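Local coordinates for protein PTS system glucose-specific EIIA component (Mycoplasma capricolum, PDB 2GPR) that relays a phosphoryl group from phospho-HPr through a histidine to the EIIB domain, driving glucose uptake and phosphorylation by the sugar phosphotransferase system, at residues P60-F65 and F91-T96; F47-S52 and D105-V110. All coordinates share one frame; numbering follows the deposited sequence.

Contact 1. Residues P60-F65 and F91-T96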
ATOM      1  N   PRO A  60      -9.594  -7.384  10.953  1.00 31.14           N
ATOM      2  CA  PRO A  60      -9.132  -8.029  12.179  1.00 30.59           C
ATOM      3  C   PRO A  60      -7.811  -8.739  11.963  1.00 27.84           C
ATOM      4  O   PRO A  60      -7.068  -9.085  12.880  1.00 28.07           O
ATOM      5  CB  PRO A  60     -10.183  -9.104  12.490  1.00 31.04           C
ATOM      6  CG  PRO A  60     -11.209  -9.094  11.359  1.00 30.86           C
ATOM      7  CD  PRO A  60     -10.874  -7.924  10.450  1.00 30.36           C
ATOM      8  N   THR A  61      -7.606  -9.053  10.727  1.00 26.33           N
ATOM      9  CA  THR A  61      -6.434  -9.772  10.343  1.00 26.98           C
ATOM     10  C   THR A  61      -5.217  -8.847  10.141  1.00 26.38           C
ATOM     11  O   THR A  61      -4.078  -9.287  10.084  1.00 24.79           O
ATOM     12  CB  THR A  61      -6.774 -10.663   9.158  1.00 25.90           C
ATOM     13  OG1 THR A  61      -7.435  -9.860   8.198  1.00 26.75           O
ATOM     14  CG2 THR A  61      -7.645 -11.831   9.659  1.00 19.20           C
ATOM     15  N   LYS A  62      -5.490  -7.552  10.037  1.00 27.73           N
ATOM     16  CA  LYS A  62      -4.488  -6.487   9.953  1.00 26.96           C
ATOM     17  C   LYS A  62      -3.483  -6.567   8.809  1.00 24.19           C
ATOM     18  O   LYS A  62      -2.387  -6.019   8.904  1.00 23.48           O
ATOM     19  CB  LYS A  62      -3.760  -6.459  11.295  1.00 26.24           C
ATOM     20  CG  LYS A  62      -4.741  -6.311  12.452  1.00 24.78           C
ATOM     21  CD  LYS A  62      -4.171  -6.639  13.826  1.00 24.25           C
ATOM     22  CE  LYS A  62      -4.317  -8.123  14.230  1.00 23.17           C
ATOM     23  NZ  LYS A  62      -3.089  -8.689  14.877  1.00 22.44           N
ATOM     24  N   HIS A  63      -3.842  -7.251   7.744  1.00 23.25           N
ATOM     25  CA  HIS A  63      -2.911  -7.501   6.649  1.00 21.88           C
ATOM     26  C   HIS A  63      -3.113  -6.577   5.452  1.00 19.23           C
ATOM     27  O   HIS A  63      -2.326  -6.629   4.496  1.00 17.40           O
ATOM     28  CB  HIS A  63      -3.051  -8.964   6.172  1.00 22.00           C
ATOM     29  CG  HIS A  63      -4.421  -9.158   5.578  1.00 28.49           C
ATOM     30  ND1 HIS A  63      -5.581  -8.974   6.338  1.00 31.44           N
ATOM     31  CD2 HIS A  63      -4.814  -9.433   4.301  1.00 30.76           C
ATOM     32  CE1 HIS A  63      -6.635  -9.167   5.527  1.00 31.87           C
ATOM     33  NE2 HIS A  63      -6.210  -9.466   4.300  1.00 31.56           N
ATOM     34  N   ALA A  64      -4.205  -5.800   5.479  1.00 17.01           N
ATOM     35  CA  ALA A  64      -4.508  -4.940   4.360  1.00 17.08           C
ATOM     36  C   ALA A  64      -5.163  -3.622   4.811  1.00 19.10           C
ATOM     37  O   ALA A  64      -5.977  -3.622   5.697  1.00 21.28           O
ATOM     38  CB  ALA A  64      -5.348  -5.730   3.393  1.00 15.91           C
ATOM     39  N   PHE A  65      -4.779  -2.474   4.238  1.00 17.50           N
ATOM     40  CA  PHE A  65      -5.332  -1.242   4.698  1.00 18.88           C
ATOM     41  C   PHE A  65      -5.866  -0.449   3.555  1.00 21.04           C
ATOM     42  O   PHE A  65      -5.125  -0.187   2.652  1.00 25.76           O
ATOM     43  CB  PHE A  65      -4.219  -0.459   5.418  1.00 21.24           C
ATOM     44  CG  PHE A  65      -3.729  -1.202   6.629  1.00 22.88           C
ATOM     45  CD1 PHE A  65      -4.406  -1.070   7.841  1.00 26.25           C
ATOM     46  CD2 PHE A  65      -2.712  -2.154   6.553  1.00 23.42           C
ATOM     47  CE1 PHE A  65      -4.029  -1.798   8.977  1.00 27.50           C
ATOM     48  CE2 PHE A  65      -2.307  -2.876   7.685  1.00 26.96           C
ATOM     49  CZ  PHE A  65      -2.960  -2.694   8.904  1.00 28.09           C
ATOM     50  N   PHE A  91       1.224  -9.329  12.820  1.00 35.31           N
ATOM     51  CA  PHE A  91       0.767  -7.980  12.579  1.00 31.53           C
ATOM     52  C   PHE A  91       0.413  -7.326  13.907  1.00 32.16           C
ATOM     53  O   PHE A  91      -0.220  -7.942  14.736  1.00 34.92           O
ATOM     54  CB  PHE A  91      -0.499  -8.004  11.666  1.00 24.67           C
ATOM     55  CG  PHE A  91      -0.245  -8.680  10.351  1.00 17.83           C
ATOM     56  CD1 PHE A  91      -0.097 -10.067  10.285  1.00 15.51           C
ATOM     57  CD2 PHE A  91      -0.190  -7.934   9.167  1.00 16.27           C
ATOM     58  CE1 PHE A  91       0.128 -10.700   9.063  1.00 14.25           C
ATOM     59  CE2 PHE A  91       0.070  -8.540   7.933  1.00 15.24           C
ATOM     60  CZ  PHE A  91       0.239  -9.928   7.899  1.00 14.92           C
ATOM     61  N   GLU A  92       0.838  -6.099  14.109  1.00 32.87           N
ATOM     62  CA  GLU A  92       0.522  -5.307  15.287  1.00 32.08           C
ATOM     63  C   GLU A  92       0.016  -4.035  14.735  1.00 29.62           C
ATOM     64  O   GLU A  92       0.803  -3.254  14.244  1.00 29.53           O
ATOM     65  CB  GLU A  92       1.779  -4.990  16.118  1.00 37.74           C
ATOM     66  CG  GLU A  92       1.832  -5.710  17.484  1.00 45.87           C
ATOM     67  CD  GLU A  92       0.554  -5.575  18.296  1.00 51.59           C
ATOM     68  OE1 GLU A  92      -0.054  -4.510  18.418  1.00 52.36           O
ATOM     69  OE2 GLU A  92       0.150  -6.728  18.842  1.00 54.85           O
ATOM     70  N   SER A  93      -1.281  -3.884  14.638  1.00 29.79           N
ATOM     71  CA  SER A  93      -1.785  -2.684  13.994  1.00 31.38           C
ATOM     72  C   SER A  93      -1.842  -1.524  14.956  1.00 28.72           C
ATOM     73  O   SER A  93      -1.769  -1.728  16.202  1.00 27.33           O
ATOM     74  CB  SER A  93      -3.138  -2.883  13.313  1.00 32.84           C
ATOM     75  OG  SER A  93      -4.176  -2.317  14.090  1.00 34.36           O
ATOM     76  N   PHE A  94      -1.993  -0.314  14.375  1.00 23.70           N
ATOM     77  CA  PHE A  94      -2.086   0.862  15.204  1.00 23.01           C
ATOM     78  C   PHE A  94      -3.266   1.720  14.840  1.00 22.69           C
ATOM     79  O   PHE A  94      -3.412   2.860  15.360  1.00 22.68           O
ATOM     80  CB  PHE A  94      -0.804   1.687  15.184  1.00 23.90           C
ATOM     81  CG  PHE A  94       0.369   0.894  15.636  1.00 21.52           C
ATOM     82  CD1 PHE A  94       0.659   0.774  16.991  1.00 20.08           C
ATOM     83  CD2 PHE A  94       1.159   0.221  14.709  1.00 20.41           C
ATOM     84  CE1 PHE A  94       1.758   0.025  17.396  1.00 20.81           C
ATOM     85  CE2 PHE A  94       2.257  -0.542  15.106  1.00 21.02           C
ATOM     86  CZ  PHE A  94       2.543  -0.652  16.462  1.00 20.94           C
ATOM     87  N   VAL A  95      -4.099   1.140  13.968  1.00 21.08           N
ATOM     88  CA  VAL A  95      -5.225   1.828  13.399  1.00 22.35           C
ATOM     89  C   VAL A  95      -6.497   0.991  13.455  1.00 24.76           C
ATOM     90  O   VAL A  95      -6.463  -0.235  13.636  1.00 25.95           O
ATOM     91  CB  VAL A  95      -4.860   2.133  11.934  1.00 21.18           C
ATOM     92  CG1 VAL A  95      -3.853   3.287  11.857  1.00 19.96           C
ATOM     93  CG2 VAL A  95      -4.221   0.874  11.342  1.00 17.36           C
ATOM     94  N   THR A  96      -7.617   1.654  13.253  1.00 24.07           N
ATOM     95  CA  THR A  96      -8.906   0.978  13.224  1.00 24.25           C
ATOM     96  C   THR A  96      -9.671   1.487  12.050  1.00 23.44           C
ATOM     97  O   THR A  96      -9.457   2.605  11.602  1.00 27.54           O
ATOM     98  CB  THR A  96      -9.761   1.246  14.479  1.00 25.94           C
ATOM     99  OG1 THR A  96      -8.959   1.299  15.634  1.00 32.26           O
ATOM    100  CG2 THR A  96     -10.795   0.170  14.637  1.00 22.98           C
TER
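Lys-62 supplies the polar tie between a turn and a short strand: its NZ gives a hydrogen bond to Phe-91 O at 3.0 Å. The ammonium group comes down from above the carbonyl plane, 46° out of it, after a chain that bends at its last two torsions. A second carbonyl, Gly-88 O, holds the same nitrogen, so two backbone acceptors fix the end of the lysine. Within 91-96 Ser-93 OG donates to Val-95 O in the carbonyl plane, on a lone pair, bracing the bend beyond the strand.

The aliphatic part of the lysine is used as well, for Lys-62 CB rests 3.6 Å from Phe-91 CB, and the lysine's CG and CD lie alongside Ser-93 CB. Two phenylalanines supply most of the remaining packing. The Phe-91 ring lies beside the backbone of the turn, with Thr-61 O over one face near the rim and CE2 of the ring 3.6 Å from His-63 CB. Farther along, Phe-65 turns the edge of its ring to Ser-93 CB, while its CE1 meets Val-95 CG2 at 3.6 Å.

The contact joins the start of strand 64-68, paired with strand 74-78, to edge strand 91-93, while strand 106-110 takes the side chains of Phe-65, Phe-91 and Val-95.

Contact 2. Residues F47-S52 and D105-V110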
ATOM      1  N   PHE A  47       4.892  -0.285   8.220  1.00 26.83           N
ATOM      2  CA  PHE A  47       4.218   0.107   7.051  1.00 21.25           C
ATOM      3  C   PHE A  47       3.455   1.338   7.440  1.00 23.44           C
ATOM      4  O   PHE A  47       2.839   1.347   8.516  1.00 23.14           O
ATOM      5  CB  PHE A  47       3.319  -0.994   6.517  1.00 18.38           C
ATOM      6  CG  PHE A  47       4.084  -2.113   5.897  1.00 13.06           C
ATOM      7  CD1 PHE A  47       4.817  -2.981   6.700  1.00 12.29           C
ATOM      8  CD2 PHE A  47       4.065  -2.305   4.515  1.00 10.99           C
ATOM      9  CE1 PHE A  47       5.540  -4.015   6.115  1.00 13.36           C
ATOM     10  CE2 PHE A  47       4.791  -3.331   3.907  1.00  8.34           C
ATOM     11  CZ  PHE A  47       5.568  -4.153   4.722  1.00 11.50           C
ATOM     12  N   HIS A  48       3.588   2.405   6.615  1.00 22.88           N
ATOM     13  CA  HIS A  48       2.995   3.683   6.905  1.00 20.66           C
ATOM     14  C   HIS A  48       1.986   4.021   5.866  1.00 20.44           C
ATOM     15  O   HIS A  48       2.020   3.487   4.805  1.00 23.00           O
ATOM     16  CB  HIS A  48       4.063   4.805   6.929  1.00 24.75           C
ATOM     17  CG  HIS A  48       4.989   4.759   8.105  1.00 27.65           C
ATOM     18  ND1 HIS A  48       6.090   3.929   8.123  1.00 30.19           N
ATOM     19  CD2 HIS A  48       4.929   5.380   9.315  1.00 28.27           C
ATOM     20  CE1 HIS A  48       6.684   4.086   9.317  1.00 30.37           C
ATOM     21  NE2 HIS A  48       6.010   4.954  10.052  1.00 28.79           N
ATOM     22  N   ALA A  49       1.125   4.958   6.148  1.00 18.39           N
ATOM     23  CA  ALA A  49       0.191   5.403   5.181  1.00 16.84           C
ATOM     24  C   ALA A  49       0.875   6.129   3.985  1.00 19.73           C
ATOM     25  O   ALA A  49       1.674   7.066   4.130  1.00 21.79           O
ATOM     26  CB  ALA A  49      -0.837   6.292   5.872  1.00 13.95           C
ATOM     27  N   PRO A  50       0.487   5.732   2.790  1.00 22.37           N
ATOM     28  CA  PRO A  50       0.976   6.294   1.526  1.00 23.40           C
ATOM     29  C   PRO A  50       0.379   7.637   1.173  1.00 25.57           C
ATOM     30  O   PRO A  50       0.929   8.374   0.388  1.00 29.44           O
ATOM     31  CB  PRO A  50       0.546   5.298   0.461  1.00 25.16           C
ATOM     32  CG  PRO A  50      -0.148   4.103   1.165  1.00 25.55           C
ATOM     33  CD  PRO A  50      -0.070   4.352   2.654  1.00 23.44           C
ATOM     34  N   VAL A  51      -0.794   7.911   1.716  1.00 25.89           N
ATOM     35  CA  VAL A  51      -1.539   9.154   1.541  1.00 24.91           C
ATOM     36  C   VAL A  51      -2.384   9.450   2.778  1.00 23.29           C
ATOM     37  O   VAL A  51      -2.435   8.704   3.792  1.00 22.61           O
ATOM     38  CB  VAL A  51      -2.439   9.152   0.309  1.00 27.30           C
ATOM     39  CG1 VAL A  51      -1.647   8.840  -0.953  1.00 23.80           C
ATOM     40  CG2 VAL A  51      -3.545   8.113   0.522  1.00 32.55           C
ATOM     41  N   SER A  52      -3.074  10.546   2.705  1.00 23.26           N
ATOM     42  CA  SER A  52      -3.960  10.888   3.768  1.00 22.69           C
ATOM     43  C   SER A  52      -5.384  10.601   3.348  1.00 20.20           C
ATOM     44  O   SER A  52      -5.760  10.803   2.197  1.00 19.41           O
ATOM     45  CB  SER A  52      -3.758  12.301   4.176  1.00 25.40           C
ATOM     46  OG  SER A  52      -2.372  12.459   4.364  1.00 29.26           O
ATOM     47  N   ASP A 105       1.804   8.149   8.414  1.00 21.73           N
ATOM     48  CA  ASP A 105       1.450   7.611   9.748  1.00 20.92           C
ATOM     49  C   ASP A 105       1.693   6.122   9.731  1.00 22.19           C
ATOM     50  O   ASP A 105       1.673   5.508   8.678  1.00 23.97           O
ATOM     51  CB  ASP A 105       0.003   7.799  10.168  1.00 21.07           C
ATOM     52  CG  ASP A 105      -0.324   9.190  10.514  1.00 23.49           C
ATOM     53  OD1 ASP A 105       0.731   9.897  10.791  1.00 25.24           O
ATOM     54  OD2 ASP A 105      -1.443   9.618  10.460  1.00 25.38           O
ATOM     55  N   LYS A 106       1.968   5.545  10.888  1.00 20.50           N
ATOM     56  CA  LYS A 106       2.242   4.157  10.922  1.00 19.19           C
ATOM     57  C   LYS A 106       0.956   3.389  10.873  1.00 26.23           C
ATOM     58  O   LYS A 106       0.015   3.737  11.590  1.00 31.54           O
ATOM     59  CB  LYS A 106       3.037   3.815  12.149  1.00 18.97           C
ATOM     60  CG  LYS A 106       3.702   2.467  12.014  1.00 22.33           C
ATOM     61  CD  LYS A 106       4.722   2.194  13.100  1.00 29.02           C
ATOM     62  CE  LYS A 106       4.349   2.796  14.432  1.00 35.59           C
ATOM     63  NZ  LYS A 106       5.489   2.828  15.375  1.00 38.97           N
ATOM     64  N   LEU A 107       0.864   2.322  10.079  1.00 24.66           N
ATOM     65  CA  LEU A 107      -0.379   1.580  10.120  1.00 21.17           C
ATOM     66  C   LEU A 107      -0.222   0.386  11.023  1.00 24.01           C
ATOM     67  O   LEU A 107      -0.986   0.168  11.978  1.00 25.71           O
ATOM     68  CB  LEU A 107      -0.856   1.181   8.736  1.00 17.58           C
ATOM     69  CG  LEU A 107      -0.989   2.407   7.872  1.00 16.03           C
ATOM     70  CD1 LEU A 107      -1.264   2.013   6.436  1.00 12.81           C
ATOM     71  CD2 LEU A 107      -2.075   3.331   8.430  1.00 15.63           C
ATOM     72  N   VAL A 108       0.830  -0.362  10.738  1.00 23.66           N
ATOM     73  CA  VAL A 108       1.070  -1.552  11.484  1.00 25.80           C
ATOM     74  C   VAL A 108       2.563  -1.956  11.485  1.00 25.04           C
ATOM     75  O   VAL A 108       3.402  -1.429  10.734  1.00 22.99           O
ATOM     76  CB  VAL A 108       0.216  -2.648  10.862  1.00 24.80           C
ATOM     77  CG1 VAL A 108       0.700  -2.791   9.452  1.00 25.28           C
ATOM     78  CG2 VAL A 108       0.277  -3.989  11.600  1.00 23.24           C
ATOM     79  N   THR A 109       2.871  -2.910  12.353  1.00 22.27           N
ATOM     80  CA  THR A 109       4.190  -3.444  12.411  1.00 24.49           C
ATOM     81  C   THR A 109       4.114  -4.942  12.150  1.00 26.50           C
ATOM     82  O   THR A 109       3.354  -5.673  12.803  1.00 27.67           O
ATOM     83  CB  THR A 109       4.935  -3.073  13.705  1.00 26.30           C
ATOM     84  OG1 THR A 109       4.676  -1.712  14.007  1.00 25.38           O
ATOM     85  CG2 THR A 109       6.459  -3.348  13.569  1.00 26.58           C
ATOM     86  N   VAL A 110       4.835  -5.387  11.117  1.00 26.55           N
ATOM     87  CA  VAL A 110       4.797  -6.799  10.735  1.00 26.95           C
ATOM     88  C   VAL A 110       6.032  -7.619  11.056  1.00 26.47           C
ATOM     89  O   VAL A 110       7.140  -7.292  10.660  1.00 22.88           O
ATOM     90  CB  VAL A 110       4.518  -6.971   9.265  1.00 24.41           C
ATOM     91  CG1 VAL A 110       4.349  -8.451   8.965  1.00 21.94           C
ATOM     92  CG2 VAL A 110       3.258  -6.218   8.914  1.00 25.45           C
TER
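One carbonyl, Phe-47 O, receives two successive amides of the facing strand, those of Leu-107 and Val-108. The first bond is short and nearly straight, Leu-107 N to Phe-47 O at 2.7 Å; the second, from Val-108 N, is weak at 3.4 Å. In return Phe-47 N donates to Val-108 O at 3.1 Å with an N-H...O angle of 176°.

Two residues set against one define a classic beta bulge. Here it interrupts the antiparallel pairing of strands 46-48 and 106-110 within a three-stranded sheet, and the register shifts by one between Phe-47, a hydrogen-bonded partner of Val-108, and His-48, a non-hydrogen-bonded partner of Lys-106. Leu-107, whose backbone torsions leave the extended strand region, carries the kink.

The His-48 ring receives Lys-106 CG over one face, a CH-pi contact 4.2 Å from CG to the ring centroid, while His-48 ND1 is hydrogen-bonded to Pro-13 O. The first torsion of Lys-106 (chi1 -162°) swings CG away from the backbone N and over that ring, and the charged end of the lysine makes a cation-pi contact with Phe-94. Leu-107 packs against 47-52 just past the end of strand 46-48, its CD2 4.1 Å from Ala-49 CB. On the face shared by Phe-47 and Val-108, Phe-47 CB lies 4.3 Å from Val-108 CG1, and farther out Phe-47 CD1 meets Val-110 CG2 at 4.2 Å. The Phe-47 ring also reaches Leu-77 and Ile-79.

Strand 106-110 is the shared element: it pairs with 46-48 in contact 2 and with 91-93 of contact 1, so 46-48 and 91-93 flank it on opposite edges; the contact centres are 10 Å apart. Probable backbone hydrogen bonds join them, Phe-94 N to Leu-107 O at 2.6 Å and Thr-109 N to Glu-92 O at 2.8 Å. Contact 1 holds His-63, whose side chain is about 4 Å from that of His-78, the probable phosphoryl-accepting histidine; both probably bind zinc together with glycerol kinase. Contact 2 lies farther from these histidines, the Val-110 side chain about 7 Å from that of His-63 and the Phe-47 side chain about 9 Å from that of His-78.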